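PDB 4BPS: chorismatase from Streptomyces hygroscopicus, which hydrolyses chorismate to a dihydroxylated cyclohexadiene carboxylic acid and pyruvate, a step in the biosynthesis of the immunosuppressants FK506 and FK520. Local coordinates for residues A[136-141]-A[190-195]; A[40-45]-A[100-105]; A[177-182]-A[224-229]. All blocks are in the same frame, centred on the assembly; numbering follows the deposited sequence.

Interaction 1: residues A[136-141]-A[190-195]; sequences RTWNYV and TCVFLA
Two antiparallel neighbours of the mixed sheet in the YjgF-like fold, strands 136-141 and 190-195, pair Arg136 with Leu194, Trp138 with Val192 and Tyr140 with Thr190 as hydrogen-bonded pairs. Trp138 N gives a bond of 2.8 Å to Val192 O, and Tyr140 N one of the same length to Thr190 O, while the bond at the Arg136 end, Arg136 N to Leu194 O, is weak at 3.5 Å. Between them Thr137 faces Phe193 and Asn139 faces Cys191 as non-hydrogen-bonded pairs.

On the face carrying Trp138, a chi1 of -67° places CG of the indole beside the backbone N and brings the CE3-CH2 side of the ring to the neighbouring strand: CE3 meets Val192 CG1 at 3.8 Å, and CH2 meets Leu194 CD1. The other branch of Val192, CG2, lies at the edge of the Tyr140 ring, 3.9 Å from CE2; the two methyls thus touch two different rings. Arg136 NH2 lies over one indole face and donates to Thr137 O at 2.8 Å, and Trp138 NE1 bonds Glu340.

The opposite face carries Asn139, part of the ligand pocket; its amide is held by Tyr119 at OD1 and Thr180 at ND2. The contact therefore combines a mixed face, apolar contacts beside buried polar ends, with a buried amide whose rotation is probably fixed beside the ligand.

Interaction 2: residues A[40-45]-A[100-105]; sequences GLIEHG and FGVVRT
Phe100 reaches from strand 100-105 onto Gly40 of strand 40-44, where two beta sheets of the fold pack face to face. The strand segments run 8.1 Å apart at closest approach and cross at 40°, and no hydrogen bond joins them: side chains of one layer meet side chains and glycine backbone of the other.

From CB, which points toward the opposite strand, the Phe100 side chain extends with CG anti to the backbone N (chi1 177°), carrying the ring straight across the interface. CD2 and CE2 of the ring come against the glycine: CD2 lies 3.7 Å from Gly40 CA, and CE2 comes closer still, 3.5 Å from the same atom and 3.9 Å from Gly40 C. The fit is close enough that a beta carbon on Gly40 would sit only 2.1 Å from Phe100 CE2, a clash. At the far end, CZ looks toward Ile42.

Ile42 approaches by its longer branch, CG1 and CD1, and its side chain also touches Val192 of strand 189-196. Trp76, backbone-bonded to Gly40, brings its own ring against Phe100. Val102 CG2 lies 3.9 Å from Ile42 CD1, the two side chains running antiparallel alongside each other; because Val102 has two conformers, this touch is less certain than the others. The same methyl, Ile42 CD1, sits near the plane of the Phe100 ring, at its edge, 4.3 Å from CZ.

Interaction 3: residues A[177-182]-A[224-229]; sequences PAATGI and PVFARA. With 3EB (3-(2-carboxyethyl)benzoic acid), chain B.
A chi1 of 58° sets CG of Phe226 between its own backbone N and carbonyl carbon, turning the ring toward the bound 3-(2-carboxyethyl)benzoic acid while CB rests on Ala179 CB at 3.4 Å. Arg228 starts with CG beside the backbone N (chi1 -57°) and bends at chi2, which brings its guanidinium round to the ligand's propionate.

The loop 224-229 is tied to the edge strand by its backbone: Ala227 N donates to Pro177 O at 3.1 Å, from well above the carbonyl plane, and Ala178 CB packs on Ala229. Arg228 and Ala229 together form a classic beta bulge opposite Ile204.

In the pocket the Phe226 ring lies almost parallel to the ligand's benzene ring, with 3EB CAH over its centre and CE1 3.3 Å from CAN. Gly181 N approaches CAN from the other face, at 3.4 Å, so the ligand ring is held between backbone and aromatic ring; a beta carbon on Gly181 would run into 3EB CAL. Arg228 NH1 donates to OXT at 2.8 Å, the oxygen lying in the guanidinium plane, and Phe226 CE2 sits over one guanidinium face. Cutting Phe226 back to an alanine would probably leave the ligand ring without its stacking partner and that guanidinium face without the CE2 contact.

Arg162, Tyr155 and Tyr215 also bond the ligand, and Tyr215 OH in addition engages Arg228 NH2. The site thus forms a flat slot between aromatic ring and backbone, with a guanidinium at the propionate end, consistent with a substrate that carries both a ring and carboxylates.

In the fold
All three contacts are buried and reach one six-stranded mixed sheet. Interaction 1 lies in its interior, and its strands border the other two contacts: Cys191 N probably bonds Val103 O of interaction 2 at 2.8 Å, and Asn139 N probably bonds Thr180 O of interaction 3 at the same length. The chemistry changes with position. Within the sheet, interaction 1 relies on regular backbone bonds; interaction 2, between sheets, has no hydrogen bond and rests on apolar contacts, partly against glycine backbone; interaction 3, at the edge strand 178-184, gives way to a loop and a ligand. Interactions 2 and 3 lie about 17 Å apart between centres and do not touch, whereas Asn139 links interaction 1 to the ligand pocket.

Interaction 1: residues A[136-141]-A[190-195]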
loop_
_atom_site.group_PDB
_atom_site.type_symbol
_atom_site.label_atom_id
_atom_site.label_comp_id
_atom_site.label_asym_id
_atom_site.label_seq_id
_atom_site.Cartn_x
_atom_site.Cartn_y
_atom_site.Cartn_z
ATOM N N ARG A 136 6.340 -4.320 0.155
ATOM C CA ARG A 136 5.240 -3.369 0.205
ATOM C C ARG A 136 3.979 -4.134 -0.139
ATOM O O ARG A 136 4.009 -4.947 -1.077
ATOM C CB ARG A 136 5.446 -2.226 -0.801
ATOM C CG ARG A 136 5.147 -0.849 -0.288
ATOM C CD ARG A 136 3.688 -0.613 0.113
ATOM N NE ARG A 136 3.429 0.791 0.439
ATOM C CZ ARG A 136 2.233 1.210 0.820
ATOM N NH1 ARG A 136 2.025 2.492 1.081
ATOM N NH2 ARG A 136 1.258 0.337 0.957
ATOM N N THR A 137 2.884 -3.919 0.579
ATOM C CA THR A 137 1.607 -4.486 0.211
ATOM C C THR A 137 0.549 -3.390 0.185
ATOM O O THR A 137 0.652 -2.389 0.898
ATOM C CB THR A 137 1.146 -5.592 1.200
ATOM O OG1 THR A 137 0.950 -5.029 2.501
ATOM C CG2 THR A 137 2.135 -6.738 1.254
ATOM N N TRP A 138 -0.492 -3.610 -0.626
ATOM C CA TRP A 138 -1.662 -2.733 -0.623
ATOM C C TRP A 138 -2.899 -3.616 -0.635
ATOM O O TRP A 138 -2.939 -4.633 -1.332
ATOM C CB TRP A 138 -1.722 -1.850 -1.857
ATOM C CG TRP A 138 -0.656 -0.796 -2.012
ATOM C CD1 TRP A 138 -0.794 0.536 -1.761
ATOM C CD2 TRP A 138 0.693 -0.980 -2.523
ATOM N NE1 TRP A 138 0.370 1.200 -2.094
ATOM C CE2 TRP A 138 1.298 0.298 -2.547
ATOM C CE3 TRP A 138 1.431 -2.081 -2.971
ATOM C CZ2 TRP A 138 2.606 0.507 -3.010
ATOM C CZ3 TRP A 138 2.726 -1.873 -3.427
ATOM C CH2 TRP A 138 3.297 -0.585 -3.450
ATOM N N ASN A 139 -3.916 -3.175 0.093
ATOM C CA ASN A 139 -5.208 -3.858 0.169
ATOM C C ASN A 139 -6.296 -2.826 -0.084
ATOM O O ASN A 139 -6.472 -1.892 0.702
ATOM C CB ASN A 139 -5.420 -4.490 1.554
ATOM C CG ASN A 139 -4.244 -5.338 1.986
ATOM O OD1 ASN A 139 -4.132 -6.488 1.582
ATOM N ND2 ASN A 139 -3.340 -4.761 2.798
ATOM N N TYR A 140 -7.003 -3.014 -1.200
ATOM C CA TYR A 140 -8.116 -2.134 -1.598
ATOM C C TYR A 140 -9.383 -2.932 -1.305
ATOM O O TYR A 140 -9.669 -3.916 -1.994
ATOM C CB TYR A 140 -7.997 -1.748 -3.065
ATOM C CG TYR A 140 -6.689 -1.021 -3.370
ATOM C CD1 TYR A 140 -6.523 0.308 -2.991
ATOM C CD2 TYR A 140 -5.626 -1.651 -4.004
ATOM C CE1 TYR A 140 -5.361 0.993 -3.249
ATOM C CE2 TYR A 140 -4.444 -0.978 -4.275
ATOM C CZ TYR A 140 -4.314 0.350 -3.898
ATOM O OH TYR A 140 -3.184 1.076 -4.136
ATOM N N VAL A 141 -10.100 -2.527 -0.250
ATOM C CA VAL A 141 -11.126 -3.351 0.394
ATOM C C VAL A 141 -12.488 -2.725 0.147
ATOM O O VAL A 141 -12.825 -1.718 0.764
ATOM C CB VAL A 141 -10.828 -3.475 1.911
ATOM C CG1 VAL A 141 -11.902 -4.330 2.613
ATOM C CG2 VAL A 141 -9.431 -4.064 2.165
ATOM N N THR A 190 -8.692 -6.383 -3.331
ATOM C CA THR A 190 -7.553 -6.455 -4.238
ATOM C C THR A 190 -6.275 -6.265 -3.422
ATOM O O THR A 190 -6.183 -5.330 -2.623
ATOM C CB THR A 190 -7.649 -5.369 -5.310
ATOM O OG1 THR A 190 -8.879 -5.488 -6.022
ATOM C CG2 THR A 190 -6.504 -5.431 -6.316
ATOM N N CYS A 191 -5.306 -7.141 -3.672
ATOM C CA CYS A 191 -3.995 -7.082 -3.040
ATOM C C CYS A 191 -2.908 -6.885 -4.097
ATOM O O CYS A 191 -2.869 -7.591 -5.118
ATOM C CB CYS A 191 -3.730 -8.373 -2.267
ATOM S SG CYS A 191 -2.076 -8.497 -1.506
ATOM N N VAL A 192 -2.054 -5.889 -3.852
ATOM C CA VAL A 192 -0.907 -5.605 -4.698
ATOM C C VAL A 192 0.326 -5.776 -3.834
ATOM O O VAL A 192 0.305 -5.381 -2.671
ATOM C CB VAL A 192 -0.988 -4.148 -5.235
ATOM C CG1 VAL A 192 0.175 -3.813 -6.155
ATOM C CG2 VAL A 192 -2.323 -3.881 -5.905
ATOM N N PHE A 193 1.417 -6.309 -4.383
ATOM C CA PHE A 193 2.618 -6.448 -3.570
ATOM C C PHE A 193 3.894 -6.361 -4.393
ATOM O O PHE A 193 3.914 -6.672 -5.606
ATOM C CB PHE A 193 2.614 -7.762 -2.757
ATOM C CG PHE A 193 2.638 -8.998 -3.611
ATOM C CD1 PHE A 193 1.453 -9.532 -4.113
ATOM C CD2 PHE A 193 3.842 -9.623 -3.920
ATOM C CE1 PHE A 193 1.470 -10.660 -4.913
ATOM C CE2 PHE A 193 3.864 -10.753 -4.715
ATOM C CZ PHE A 193 2.669 -11.265 -5.214
ATOM N N LEU A 194 4.942 -5.909 -3.713
ATOM C CA LEU A 194 6.310 -5.960 -4.202
ATOM C C LEU A 194 7.110 -6.883 -3.289
ATOM O O LEU A 194 6.894 -6.896 -2.073
ATOM C CB LEU A 194 6.942 -4.569 -4.137
ATOM C CG LEU A 194 6.454 -3.572 -5.183
ATOM C CD1 LEU A 194 6.812 -2.151 -4.754
ATOM C CD2 LEU A 194 7.068 -3.881 -6.550
ATOM N N ALA A 195 8.045 -7.633 -3.871
ATOM C CA ALA A 195 8.891 -8.537 -3.104
ATOM C C ALA A 195 10.292 -8.559 -3.721
ATOM O O ALA A 195 10.484 -8.193 -4.889
ATOM C CB ALA A 195 8.318 -9.945 -3.086
HETATM O O HOH W 1 -10.902 -4.090 -4.548
#

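Interaction 2: residues A[40-45]-A[100-105]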
loop_
_atom_site.group_PDB
_atom_site.type_symbol
_atom_site.label_atom_id
_atom_site.label_comp_id
_atom_site.label_asym_id
_atom_site.label_seq_id
_atom_site.Cartn_x
_atom_site.Cartn_y
_atom_site.Cartn_z
ATOM N N GLY A 40 4.221 -3.337 -13.657
ATOM C CA GLY A 40 2.798 -3.567 -13.508
ATOM C C GLY A 40 2.069 -2.265 -13.290
ATOM O O GLY A 40 2.704 -1.232 -13.066
ATOM N N LEU A 41 0.741 -2.333 -13.352
ATOM C CA LEU A 41 -0.091 -1.142 -13.414
ATOM C C LEU A 41 -1.357 -1.325 -12.593
ATOM O O LEU A 41 -2.030 -2.353 -12.705
ATOM C CB LEU A 41 -0.500 -0.874 -14.885
ATOM C CG LEU A 41 0.568 -0.740 -15.971
ATOM C CD1 LEU A 41 0.818 -2.078 -16.619
ATOM C CD2 LEU A 41 0.099 0.257 -16.979
ATOM N N ILE A 42 -1.692 -0.310 -11.802
ATOM C CA ILE A 42 -2.939 -0.283 -11.041
ATOM C C ILE A 42 -3.720 0.951 -11.470
ATOM O O ILE A 42 -3.246 2.080 -11.314
ATOM C CB ILE A 42 -2.679 -0.224 -9.516
ATOM C CG1 ILE A 42 -1.795 -1.402 -9.073
ATOM C CG2 ILE A 42 -3.999 -0.156 -8.767
ATOM C CD1 ILE A 42 -2.404 -2.780 -9.299
ATOM N N GLU A 43 -4.900 0.714 -12.035
ATOM C CA GLU A 43 -5.759 1.808 -12.506
ATOM C C GLU A 43 -6.732 2.228 -11.416
ATOM O O GLU A 43 -7.653 1.494 -11.061
ATOM C CB GLU A 43 -6.525 1.372 -13.756
ATOM C CG GLU A 43 -5.577 0.936 -14.855
ATOM C CD GLU A 43 -6.279 0.475 -16.097
ATOM O OE1 GLU A 43 -7.369 -0.125 -15.985
ATOM O OE2 GLU A 43 -5.733 0.692 -17.194
ATOM N N HIS A 44 -6.513 3.411 -10.843
ATOM C CA HIS A 44 -7.416 3.980 -9.845
ATOM C C HIS A 44 -8.502 4.752 -10.547
ATOM O O HIS A 44 -8.227 5.571 -11.406
ATOM C CB HIS A 44 -6.638 4.940 -8.941
ATOM C CG HIS A 44 -5.626 4.236 -8.105
ATOM N ND1 HIS A 44 -5.959 3.562 -6.947
ATOM C CD2 HIS A 44 -4.299 4.051 -8.308
ATOM C CE1 HIS A 44 -4.861 2.998 -6.469
ATOM N NE2 HIS A 44 -3.841 3.287 -7.269
ATOM N N GLY A 45 -9.753 4.500 -10.210
ATOM C CA GLY A 45 -10.834 5.154 -10.918
ATOM C C GLY A 45 -12.177 4.755 -10.333
ATOM O O GLY A 45 -12.268 4.386 -9.153
ATOM N N PHE A 100 6.679 -8.129 -8.749
ATOM C CA PHE A 100 5.432 -7.378 -8.573
ATOM C C PHE A 100 4.275 -8.330 -8.831
ATOM O O PHE A 100 4.289 -9.027 -9.833
ATOM C CB PHE A 100 5.379 -6.219 -9.574
ATOM C CG PHE A 100 4.108 -5.417 -9.529
ATOM C CD1 PHE A 100 3.930 -4.432 -8.583
ATOM C CD2 PHE A 100 3.096 -5.624 -10.447
ATOM C CE1 PHE A 100 2.755 -3.670 -8.551
ATOM C CE2 PHE A 100 1.928 -4.864 -10.406
ATOM C CZ PHE A 100 1.766 -3.902 -9.455
ATOM N N GLY A 101 3.267 -8.323 -7.960
ATOM C CA GLY A 101 2.092 -9.158 -8.161
ATOM C C GLY A 101 0.808 -8.454 -7.786
ATOM O O GLY A 101 0.785 -7.527 -6.957
ATOM N N VAL A 102 -0.285 -8.925 -8.386
ATOM C CA VAL A 102 -1.609 -8.398 -8.153
ATOM C C VAL A 102 -2.602 -9.553 -8.155
ATOM O O VAL A 102 -2.509 -10.431 -9.009
ATOM C CB VAL A 102 -1.973 -7.477 -9.383
ATOM C CG1 VAL A 102 -3.361 -6.889 -9.240
ATOM C CG2 VAL A 102 -0.917 -6.395 -9.646
ATOM N N VAL A 103 -3.550 -9.543 -7.220
ATOM C CA VAL A 103 -4.523 -10.621 -7.105
ATOM C C VAL A 103 -5.765 -10.052 -6.433
ATOM O O VAL A 103 -5.678 -9.108 -5.647
ATOM C CB VAL A 103 -3.937 -11.798 -6.287
ATOM C CG1 VAL A 103 -3.459 -11.372 -4.891
ATOM C CG2 VAL A 103 -4.908 -12.966 -6.197
ATOM N N ARG A 104 -6.943 -10.584 -6.737
ATOM C CA ARG A 104 -8.152 -10.109 -6.082
ATOM C C ARG A 104 -9.151 -11.220 -5.846
ATOM O O ARG A 104 -9.073 -12.289 -6.466
ATOM C CB ARG A 104 -8.750 -8.932 -6.874
ATOM C CG ARG A 104 -9.322 -9.300 -8.235
ATOM C CD ARG A 104 -9.580 -8.087 -9.117
ATOM N NE ARG A 104 -10.549 -7.202 -8.477
ATOM C CZ ARG A 104 -10.503 -5.873 -8.493
ATOM N NH1 ARG A 104 -9.600 -5.216 -9.223
ATOM N NH2 ARG A 104 -11.409 -5.191 -7.807
ATOM N N THR A 105 -10.098 -10.946 -4.946
ATOM C CA THR A 105 -11.188 -11.852 -4.654
ATOM C C THR A 105 -12.488 -11.068 -4.734
ATOM O O THR A 105 -12.531 -9.892 -4.414
ATOM C CB THR A 105 -10.982 -12.533 -3.302
ATOM O OG1 THR A 105 -11.979 -13.544 -3.131
ATOM C CG2 THR A 105 -11.073 -11.539 -2.132
#

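Interaction 3: residues A[177-182]-A[224-229]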
loop_
_atom_site.group_PDB
_atom_site.type_symbol
_atom_site.label_atom_id
_atom_site.label_comp_id
_atom_site.label_asym_id
_atom_site.label_seq_id
_atom_site.Cartn_x
_atom_site.Cartn_y
_atom_site.Cartn_z
ATOM N N PRO A 177 5.826 -5.876 5.624
ATOM C CA PRO A 177 6.392 -4.558 5.312
ATOM C C PRO A 177 5.329 -3.463 5.357
ATOM O O PRO A 177 4.216 -3.648 5.871
ATOM C CB PRO A 177 6.914 -4.739 3.880
ATOM C CG PRO A 177 5.912 -5.704 3.296
ATOM C CD PRO A 177 5.662 -6.696 4.412
ATOM N N ALA A 178 5.676 -2.307 4.804
ATOM C CA ALA A 178 4.761 -1.202 4.653
ATOM C C ALA A 178 3.477 -1.684 3.965
ATOM O O ALA A 178 3.518 -2.557 3.076
ATOM C CB ALA A 178 5.424 -0.112 3.819
ATOM N N ALA A 179 2.360 -1.087 4.370
ATOM C CA ALA A 179 1.054 -1.507 3.874
ATOM C C ALA A 179 0.083 -0.351 3.747
ATOM O O ALA A 179 0.290 0.743 4.301
ATOM C CB ALA A 179 0.448 -2.583 4.812
ATOM N N THR A 180 -0.982 -0.628 3.010
ATOM C CA THR A 180 -2.188 0.190 2.951
ATOM C C THR A 180 -3.385 -0.725 3.112
ATOM O O THR A 180 -3.404 -1.809 2.520
ATOM C CB THR A 180 -2.270 0.896 1.607
ATOM O OG1 THR A 180 -1.174 1.809 1.536
ATOM C CG2 THR A 180 -3.586 1.637 1.396
ATOM N N GLY A 181 -4.369 -0.291 3.910
ATOM C CA GLY A 181 -5.647 -0.978 4.069
ATOM C C GLY A 181 -6.728 0.072 3.906
ATOM O O GLY A 181 -7.019 0.816 4.845
ATOM N N ILE A 182 -7.298 0.174 2.709
ATOM C CA ILE A 182 -8.094 1.342 2.360
ATOM C C ILE A 182 -9.356 0.883 1.647
ATOM O O ILE A 182 -9.382 -0.222 1.095
ATOM C CB ILE A 182 -7.228 2.302 1.477
ATOM C CG1 ILE A 182 -7.751 3.724 1.529
ATOM C CG2 ILE A 182 -7.104 1.779 0.025
ATOM C CD1 ILE A 182 -7.448 4.397 2.847
ATOM N N PRO A 224 -4.608 -5.735 12.985
ATOM C CA PRO A 224 -3.867 -5.536 11.738
ATOM C C PRO A 224 -2.411 -5.910 11.918
ATOM O O PRO A 224 -1.939 -6.068 13.052
ATOM C CB PRO A 224 -4.023 -4.033 11.446
ATOM C CG PRO A 224 -4.709 -3.446 12.606
ATOM C CD PRO A 224 -4.957 -4.474 13.649
ATOM N N VAL A 225 -1.697 -6.082 10.805
ATOM C CA VAL A 225 -0.263 -6.343 10.855
ATOM C C VAL A 225 0.377 -5.666 9.669
ATOM O O VAL A 225 -0.081 -5.838 8.543
ATOM C CB VAL A 225 0.035 -7.859 10.887
ATOM C CG1 VAL A 225 -0.618 -8.611 9.702
ATOM C CG2 VAL A 225 1.521 -8.126 10.924
ATOM N N PHE A 226 1.396 -4.858 9.946
ATOM C CA PHE A 226 2.141 -4.109 8.924
ATOM C C PHE A 226 3.185 -3.232 9.600
ATOM O O PHE A 226 2.990 -2.796 10.743
ATOM C CB PHE A 226 1.241 -3.236 8.005
ATOM C CG PHE A 226 0.402 -2.213 8.727
ATOM C CD1 PHE A 226 -0.878 -2.518 9.188
ATOM C CD2 PHE A 226 0.878 -0.929 8.928
ATOM C CE1 PHE A 226 -1.643 -1.579 9.832
ATOM C CE2 PHE A 226 0.115 0.018 9.578
ATOM C CZ PHE A 226 -1.138 -0.309 10.048
ATOM N N ALA A 227 4.243 -2.918 8.857
ATOM C CA ALA A 227 5.253 -1.968 9.307
ATOM C C ALA A 227 4.830 -0.555 8.935
ATOM O O ALA A 227 4.001 -0.373 8.047
ATOM C CB ALA A 227 6.584 -2.281 8.656
ATOM N N ARG A 228 5.431 0.458 9.561
ATOM C CA ARG A 228 5.065 1.853 9.260
ATOM C C ARG A 228 5.822 2.398 8.024
ATOM O O ARG A 228 5.363 3.356 7.374
ATOM C CB ARG A 228 5.257 2.745 10.499
ATOM C CG ARG A 228 4.445 2.253 11.686
ATOM C CD ARG A 228 2.955 2.353 11.431
ATOM N NE ARG A 228 2.204 1.653 12.469
ATOM C CZ ARG A 228 0.892 1.796 12.637
ATOM N NH1 ARG A 228 0.195 2.608 11.856
ATOM N NH2 ARG A 228 0.284 1.121 13.608
ATOM N N ALA A 229 6.949 1.778 7.675
ATOM C CA ALA A 229 7.689 2.058 6.420
ATOM C C ALA A 229 8.626 0.868 6.200
ATOM O O ALA A 229 8.839 0.065 7.133
ATOM C CB ALA A 229 8.474 3.355 6.538
HETATM C C 3EB B . -3.582 2.521 11.172
HETATM O O 3EB B . -3.925 1.502 11.780
HETATM C CA 3EB B . -4.436 3.135 10.098
HETATM O OAB 3EB B . -4.641 -2.846 7.557
HETATM O OAD 3EB B . -3.067 -2.826 5.994
HETATM C CAE 3EB B . -2.873 1.856 7.818
HETATM C CAF 3EB B . -2.018 1.119 7.008
HETATM C CAG 3EB B . -4.045 1.285 8.315
HETATM C CAH 3EB B . -2.322 -0.190 6.674
HETATM C CAL 3EB B . -3.777 -2.237 6.894
HETATM C CAM 3EB B . -4.326 -0.042 7.986
HETATM C CAN 3EB B . -3.467 -0.794 7.184
HETATM O OXT 3EB B . -2.499 3.162 11.457
HETATM C C2 3EB B . -5.038 2.073 9.155
#